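PDB 2P5Z: type VI secretion system component from Escherichia coli O6, which probably serves as a trimeric, phage-tail-like component of the type VI secretion apparatus, resembling the T4 tail proteins gp27 and gp5. Local coordinates for residues R380-V391 / T450-P461. Numbering follows the deposited sequence.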
ATOM      1  N   ARG A 380      -9.099 -11.951  -3.974  1.00 56.92           N
ATOM      2  CA  ARG A 380     -10.180 -12.415  -3.110  1.00 52.72           C
ATOM      3  C   ARG A 380     -10.010 -11.869  -1.705  1.00 48.91           C
ATOM      4  O   ARG A 380      -8.890 -11.660  -1.261  1.00 48.01           O
ATOM      5  CB  ARG A 380     -10.196 -13.940  -3.091  1.00 56.67           C
ATOM      6  CG  ARG A 380     -11.299 -14.497  -3.935  1.00 59.69           C
ATOM      7  CD  ARG A 380     -11.145 -15.964  -4.252  1.00 59.01           C
ATOM      8  NE  ARG A 380     -12.176 -16.334  -5.210  1.00 61.05           N
ATOM      9  CZ  ARG A 380     -13.393 -16.756  -4.871  1.00 66.24           C
ATOM     10  NH1 ARG A 380     -13.732 -16.894  -3.596  1.00 68.01           N
ATOM     11  NH2 ARG A 380     -14.281 -17.052  -5.810  1.00 69.53           N
ATOM     12  N   PRO A 381     -11.116 -11.610  -1.004  1.00 47.99           N
ATOM     13  CA  PRO A 381     -10.935 -11.214   0.388  1.00 48.73           C
ATOM     14  C   PRO A 381     -10.380 -12.382   1.231  1.00 52.34           C
ATOM     15  O   PRO A 381     -10.644 -13.567   0.941  1.00 48.59           O
ATOM     16  CB  PRO A 381     -12.343 -10.810   0.836  1.00 48.60           C
ATOM     17  CG  PRO A 381     -13.262 -11.452  -0.113  1.00 48.17           C
ATOM     18  CD  PRO A 381     -12.533 -11.646  -1.405  1.00 49.23           C
ATOM     19  N   VAL A 382      -9.573 -12.043   2.229  1.00 49.71           N
ATOM     20  CA  VAL A 382      -8.871 -13.055   2.987  1.00 50.14           C
ATOM     21  C   VAL A 382      -9.637 -13.279   4.284  1.00 51.75           C
ATOM     22  O   VAL A 382      -9.813 -12.342   5.082  1.00 49.26           O
ATOM     23  CB  VAL A 382      -7.396 -12.646   3.202  1.00 51.74           C
ATOM     24  CG1 VAL A 382      -6.705 -13.539   4.208  1.00 49.65           C
ATOM     25  CG2 VAL A 382      -6.647 -12.685   1.859  1.00 52.11           C
ATOM     26  N   MET A 383     -10.149 -14.502   4.453  1.00 49.41           N
ATOM     27  CA  MET A 383     -10.990 -14.815   5.603  1.00 51.01           C
ATOM     28  C   MET A 383     -10.136 -15.383   6.720  1.00 53.73           C
ATOM     29  O   MET A 383      -9.807 -16.573   6.727  1.00 57.62           O
ATOM     30  CB  MET A 383     -12.112 -15.785   5.240  1.00 48.02           C
ATOM     31  CG  MET A 383     -13.020 -15.296   4.119  1.00 46.18           C
ATOM     32  SD  MET A 383     -14.085 -13.942   4.609  1.00 38.08           S
ATOM     33  CE  MET A 383     -14.241 -13.184   3.040  1.00 49.39           C
ATOM     34  N   ALA A 384      -9.746 -14.503   7.633  1.00 52.68           N
ATOM     35  CA  ALA A 384      -9.006 -14.875   8.818  1.00 52.48           C
ATOM     36  C   ALA A 384     -10.027 -14.996   9.915  1.00 52.16           C
ATOM     37  O   ALA A 384     -11.084 -14.358   9.868  1.00 58.09           O
ATOM     38  CB  ALA A 384      -7.991 -13.801   9.173  1.00 52.41           C
ATOM     39  N   GLY A 385      -9.725 -15.803  10.911  1.00 51.06           N
ATOM     40  CA  GLY A 385     -10.689 -16.023  11.978  1.00 56.01           C
ATOM     41  C   GLY A 385     -11.956 -16.728  11.520  1.00 56.40           C
ATOM     42  O   GLY A 385     -12.054 -17.247  10.401  1.00 57.74           O
ATOM     43  N   THR A 386     -12.951 -16.700  12.384  1.00 56.00           N
ATOM     44  CA  THR A 386     -14.095 -17.556  12.231  1.00 51.88           C
ATOM     45  C   THR A 386     -15.395 -16.749  12.242  1.00 51.16           C
ATOM     46  O   THR A 386     -15.462 -15.665  12.828  1.00 49.81           O
ATOM     47  CB  THR A 386     -14.069 -18.618  13.342  1.00 51.77           C
ATOM     48  OG1 THR A 386     -14.692 -19.806  12.864  1.00 63.75           O
ATOM     49  CG2 THR A 386     -14.767 -18.136  14.595  1.00 47.77           C
ATOM     50  N   LEU A 387     -16.427 -17.242  11.568  1.00 49.75           N
ATOM     51  CA  LEU A 387     -17.726 -16.555  11.634  1.00 49.64           C
ATOM     52  C   LEU A 387     -18.719 -17.340  12.483  1.00 49.45           C
ATOM     53  O   LEU A 387     -18.863 -18.553  12.311  1.00 50.86           O
ATOM     54  CB  LEU A 387     -18.316 -16.319  10.243  1.00 48.56           C
ATOM     55  CG  LEU A 387     -17.556 -15.390   9.310  1.00 48.77           C
ATOM     56  CD1 LEU A 387     -18.317 -15.282   8.006  1.00 44.19           C
ATOM     57  CD2 LEU A 387     -17.390 -14.033   9.984  1.00 48.52           C
ATOM     58  N   PRO A 388     -19.398 -16.653  13.406  1.00 48.92           N
ATOM     59  CA  PRO A 388     -20.440 -17.322  14.173  1.00 49.60           C
ATOM     60  C   PRO A 388     -21.666 -17.583  13.303  1.00 52.33           C
ATOM     61  O   PRO A 388     -22.003 -16.768  12.438  1.00 53.56           O
ATOM     62  CB  PRO A 388     -20.776 -16.315  15.272  1.00 47.78           C
ATOM     63  CG  PRO A 388     -20.414 -14.982  14.699  1.00 49.49           C
ATOM     64  CD  PRO A 388     -19.246 -15.232  13.774  1.00 49.88           C
ATOM     65  N   ALA A 389     -22.303 -18.731  13.499  1.00 51.10           N
ATOM     66  CA  ALA A 389     -23.557 -18.994  12.825  1.00 53.45           C
ATOM     67  C   ALA A 389     -24.509 -19.744  13.743  1.00 58.05           C
ATOM     68  O   ALA A 389     -24.088 -20.310  14.749  1.00 58.63           O
ATOM     69  CB  ALA A 389     -23.316 -19.768  11.575  1.00 50.38           C
ATOM     70  N   ARG A 390     -25.791 -19.728  13.395  1.00 61.53           N
ATOM     71  CA  ARG A 390     -26.795 -20.517  14.092  1.00 62.09           C
ATOM     72  C   ARG A 390     -27.324 -21.574  13.160  1.00 59.56           C
ATOM     73  O   ARG A 390     -27.745 -21.248  12.054  1.00 51.74           O
ATOM     74  CB  ARG A 390     -27.955 -19.639  14.545  1.00 65.94           C
ATOM     75  CG  ARG A 390     -27.675 -18.879  15.806  1.00 73.36           C
ATOM     76  CD  ARG A 390     -28.949 -18.661  16.595  1.00 79.35           C
ATOM     77  NE  ARG A 390     -28.653 -18.124  17.921  1.00 84.39           N
ATOM     78  CZ  ARG A 390     -28.610 -16.825  18.210  1.00 86.83           C
ATOM     79  NH1 ARG A 390     -28.849 -15.925  17.261  1.00 87.95           N
ATOM     80  NH2 ARG A 390     -28.331 -16.425  19.446  1.00 86.01           N
ATOM     81  N   VAL A 391     -27.311 -22.832  13.611  1.00 64.22           N
ATOM     82  CA  VAL A 391     -27.938 -23.930  12.860  1.00 65.67           C
ATOM     83  C   VAL A 391     -29.455 -23.751  12.871  1.00 68.30           C
ATOM     84  O   VAL A 391     -30.043 -23.493  13.915  1.00 67.28           O
ATOM     85  CB  VAL A 391     -27.550 -25.311  13.409  1.00 65.54           C
ATOM     86  CG1 VAL A 391     -27.946 -26.392  12.422  1.00 66.82           C
ATOM     87  CG2 VAL A 391     -26.057 -25.382  13.642  1.00 63.74           C
ATOM     88  N   THR A 450     -28.223 -24.461  17.619  1.00 67.92           N
ATOM     89  CA  THR A 450     -26.932 -24.299  18.257  1.00 68.32           C
ATOM     90  C   THR A 450     -26.004 -23.346  17.486  1.00 68.79           C
ATOM     91  O   THR A 450     -26.130 -23.180  16.266  1.00 63.76           O
ATOM     92  CB  THR A 450     -26.268 -25.681  18.432  1.00 69.12           C
ATOM     93  OG1 THR A 450     -24.868 -25.525  18.693  1.00 70.87           O
ATOM     94  CG2 THR A 450     -26.433 -26.489  17.178  1.00 69.24           C
ATOM     95  N   GLU A 451     -25.081 -22.723  18.214  1.00 68.76           N
ATOM     96  CA  GLU A 451     -24.165 -21.755  17.626  1.00 69.75           C
ATOM     97  C   GLU A 451     -22.847 -22.401  17.233  1.00 65.38           C
ATOM     98  O   GLU A 451     -22.175 -23.028  18.052  1.00 64.67           O
ATOM     99  CB  GLU A 451     -23.941 -20.558  18.553  1.00 70.42           C
ATOM    100  CG  GLU A 451     -25.141 -19.610  18.613  1.00 75.85           C
ATOM    101  CD  GLU A 451     -24.991 -18.494  19.653  1.00 78.85           C
ATOM    102  OE1 GLU A 451     -23.845 -18.209  20.080  1.00 82.96           O
ATOM    103  OE2 GLU A 451     -26.024 -17.898  20.045  1.00 80.69           O
ATOM    104  N   VAL A 452     -22.492 -22.256  15.966  1.00 62.27           N
ATOM    105  CA  VAL A 452     -21.262 -22.846  15.462  1.00 61.93           C
ATOM    106  C   VAL A 452     -20.256 -21.805  14.981  1.00 61.20           C
ATOM    107  O   VAL A 452     -20.572 -20.622  14.852  1.00 57.35           O
ATOM    108  CB  VAL A 452     -21.542 -23.806  14.318  1.00 61.12           C
ATOM    109  CG1 VAL A 452     -22.238 -25.046  14.847  1.00 61.43           C
ATOM    110  CG2 VAL A 452     -22.366 -23.111  13.252  1.00 59.35           C
ATOM    111  N   SER A 453     -19.037 -22.264  14.729  1.00 58.80           N
ATOM    112  CA  SER A 453     -18.009 -21.410  14.173  1.00 55.30           C
ATOM    113  C   SER A 453     -17.724 -21.834  12.754  1.00 56.29           C
ATOM    114  O   SER A 453     -17.478 -23.015  12.492  1.00 58.87           O
ATOM    115  CB  SER A 453     -16.744 -21.484  15.007  1.00 52.25           C
ATOM    116  OG  SER A 453     -16.850 -20.591  16.097  1.00 52.71           O
ATOM    117  N   ILE A 454     -17.775 -20.873  11.836  1.00 52.72           N
ATOM    118  CA  ILE A 454     -17.486 -21.149  10.437  1.00 49.51           C
ATOM    119  C   ILE A 454     -16.064 -20.712  10.058  1.00 47.02           C
ATOM    120  O   ILE A 454     -15.664 -19.561  10.275  1.00 42.68           O
ATOM    121  CB  ILE A 454     -18.518 -20.498   9.516  1.00 51.89           C
ATOM    122  CG1 ILE A 454     -19.926 -20.827  10.007  1.00 50.91           C
ATOM    123  CG2 ILE A 454     -18.327 -20.980   8.088  1.00 51.57           C
ATOM    124  CD1 ILE A 454     -20.300 -22.273   9.801  1.00 51.70           C
ATOM    125  N   ALA A 455     -15.306 -21.656   9.520  1.00 42.47           N
ATOM    126  CA  ALA A 455     -13.944 -21.415   9.101  1.00 40.83           C
ATOM    127  C   ALA A 455     -13.849 -21.614   7.597  1.00 40.03           C
ATOM    128  O   ALA A 455     -14.752 -22.153   6.977  1.00 40.85           O
ATOM    129  CB  ALA A 455     -12.981 -22.355   9.822  1.00 38.35           C
ATOM    130  N   PHE A 456     -12.737 -21.177   7.012  1.00 41.25           N
ATOM    131  CA  PHE A 456     -12.628 -21.083   5.568  1.00 39.36           C
ATOM    132  C   PHE A 456     -11.311 -21.635   5.123  1.00 42.10           C
ATOM    133  O   PHE A 456     -10.254 -21.188   5.574  1.00 44.96           O
ATOM    134  CB  PHE A 456     -12.773 -19.630   5.127  1.00 35.75           C
ATOM    135  CG  PHE A 456     -14.119 -19.040   5.442  1.00 29.77           C
ATOM    136  CD1 PHE A 456     -15.168 -19.204   4.572  1.00 23.49           C
ATOM    137  CD2 PHE A 456     -14.335 -18.363   6.629  1.00 29.03           C
ATOM    138  CE1 PHE A 456     -16.402 -18.673   4.854  1.00 27.10           C
ATOM    139  CE2 PHE A 456     -15.577 -17.839   6.919  1.00 32.97           C
ATOM    140  CZ  PHE A 456     -16.614 -17.996   6.023  1.00 30.30           C
ATOM    141  N   GLU A 457     -11.384 -22.620   4.248  1.00 43.67           N
ATOM    142  CA  GLU A 457     -10.210 -23.342   3.825  1.00 53.18           C
ATOM    143  C   GLU A 457      -9.330 -22.421   2.970  1.00 56.28           C
ATOM    144  O   GLU A 457      -9.804 -21.830   2.000  1.00 57.79           O
ATOM    145  CB  GLU A 457     -10.653 -24.579   3.063  1.00 56.85           C
ATOM    146  CG  GLU A 457      -9.561 -25.536   2.770  1.00 63.66           C
ATOM    147  CD  GLU A 457     -10.092 -26.825   2.213  1.00 67.93           C
ATOM    148  OE1 GLU A 457     -10.636 -26.817   1.084  1.00 70.04           O
ATOM    149  OE2 GLU A 457      -9.966 -27.848   2.912  1.00 70.50           O
ATOM    150  N   GLU A 458      -8.059 -22.313   3.360  1.00 57.49           N
ATOM    151  CA  GLU A 458      -7.087 -21.282   2.907  1.00 61.04           C
ATOM    152  C   GLU A 458      -7.588 -19.833   2.757  1.00 56.68           C
ATOM    153  O   GLU A 458      -7.181 -19.132   1.849  1.00 55.60           O
ATOM    154  CB  GLU A 458      -6.215 -21.737   1.717  1.00 64.45           C
ATOM    155  CG  GLU A 458      -6.932 -22.328   0.503  1.00 69.85           C
ATOM    156  CD  GLU A 458      -6.035 -23.243  -0.311  1.00 70.77           C
ATOM    157  OE1 GLU A 458      -4.914 -22.809  -0.672  1.00 74.29           O
ATOM    158  OE2 GLU A 458      -6.449 -24.394  -0.592  1.00 72.70           O
ATOM    159  N   GLY A 459      -8.462 -19.397   3.662  1.00 55.54           N
ATOM    160  CA  GLY A 459      -8.949 -18.021   3.679  1.00 50.43           C
ATOM    161  C   GLY A 459      -9.982 -17.710   2.609  1.00 49.52           C
ATOM    162  O   GLY A 459     -10.458 -16.583   2.512  1.00 50.22           O
ATOM    163  N   ASN A 460     -10.320 -18.711   1.807  1.00 47.04           N
ATOM    164  CA  ASN A 460     -11.268 -18.574   0.716  1.00 49.30           C
ATOM    165  C   ASN A 460     -12.719 -18.533   1.215  1.00 53.25           C
ATOM    166  O   ASN A 460     -13.196 -19.485   1.839  1.00 55.36           O
ATOM    167  CB  ASN A 460     -11.064 -19.750  -0.235  1.00 47.53           C
ATOM    168  CG  ASN A 460     -11.669 -19.525  -1.600  1.00 48.72           C
ATOM    169  OD1 ASN A 460     -12.752 -18.941  -1.749  1.00 46.21           O
ATOM    170  ND2 ASN A 460     -10.978 -20.021  -2.618  1.00 47.39           N
ATOM    171  N   PRO A 461     -13.443 -17.445   0.904  1.00 55.34           N
ATOM    172  CA  PRO A 461     -14.840 -17.258   1.328  1.00 55.07           C
ATOM    173  C   PRO A 461     -15.808 -18.273   0.731  1.00 53.21           C
ATOM    174  O   PRO A 461     -16.911 -18.431   1.246  1.00 58.76           O
ATOM    175  CB  PRO A 461     -15.186 -15.863   0.792  1.00 55.50           C
ATOM    176  CG  PRO A 461     -14.240 -15.649  -0.341  1.00 53.24           C
ATOM    177  CD  PRO A 461     -12.963 -16.300   0.114  1.00 54.16           C
TER
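Leu387 and Ala389 pair with Ile454 and Val452 as antiparallel neighbours in the five-stranded sheet of the OB-type domain, probably the part that resembles gp5; strand 387-391 lies between 409-412 and 451-456. Leu387 and Ile454 exchange two backbone hydrogen bonds, as do Ala389 and Val452, and Val391 N adds one to Thr450 O. The sheet face with Ala389 is apolar: its CB meets Val452 CG2 and Ile454 CG1, each at 3.9 Å, and Val411 of strand 409-412 packs on Ala389 and Val452. On the other face Arg390 and Glu451 run side by side to a salt bridge, NH2 to OE2 at 2.8 Å, their planar groups 74° apart. Ahead of the strand, Met383 N donates to Gly459 O in the type I' turn 457-460; the chain then swings away through Ala384, which packs against both other subunits, and rejoins at Thr386. With CG anti to its carbonyl carbon (chi1 -57°) and the chain bent at chi2, Met383 sets CG over one face of the Phe456 ring, toward its rim, and SD farther out above it, 4.9 Å from the ring centroid, a Met-aromatic contact, while CE reaches Pro461 CB. Leu387 CD1 lies at the edge of the same ring, 3.8 Å from Phe456 CZ. Ile454 O takes two donors, Leu387 N in its carbonyl plane and Thr386 OG1 from above that plane at 2.8 Å.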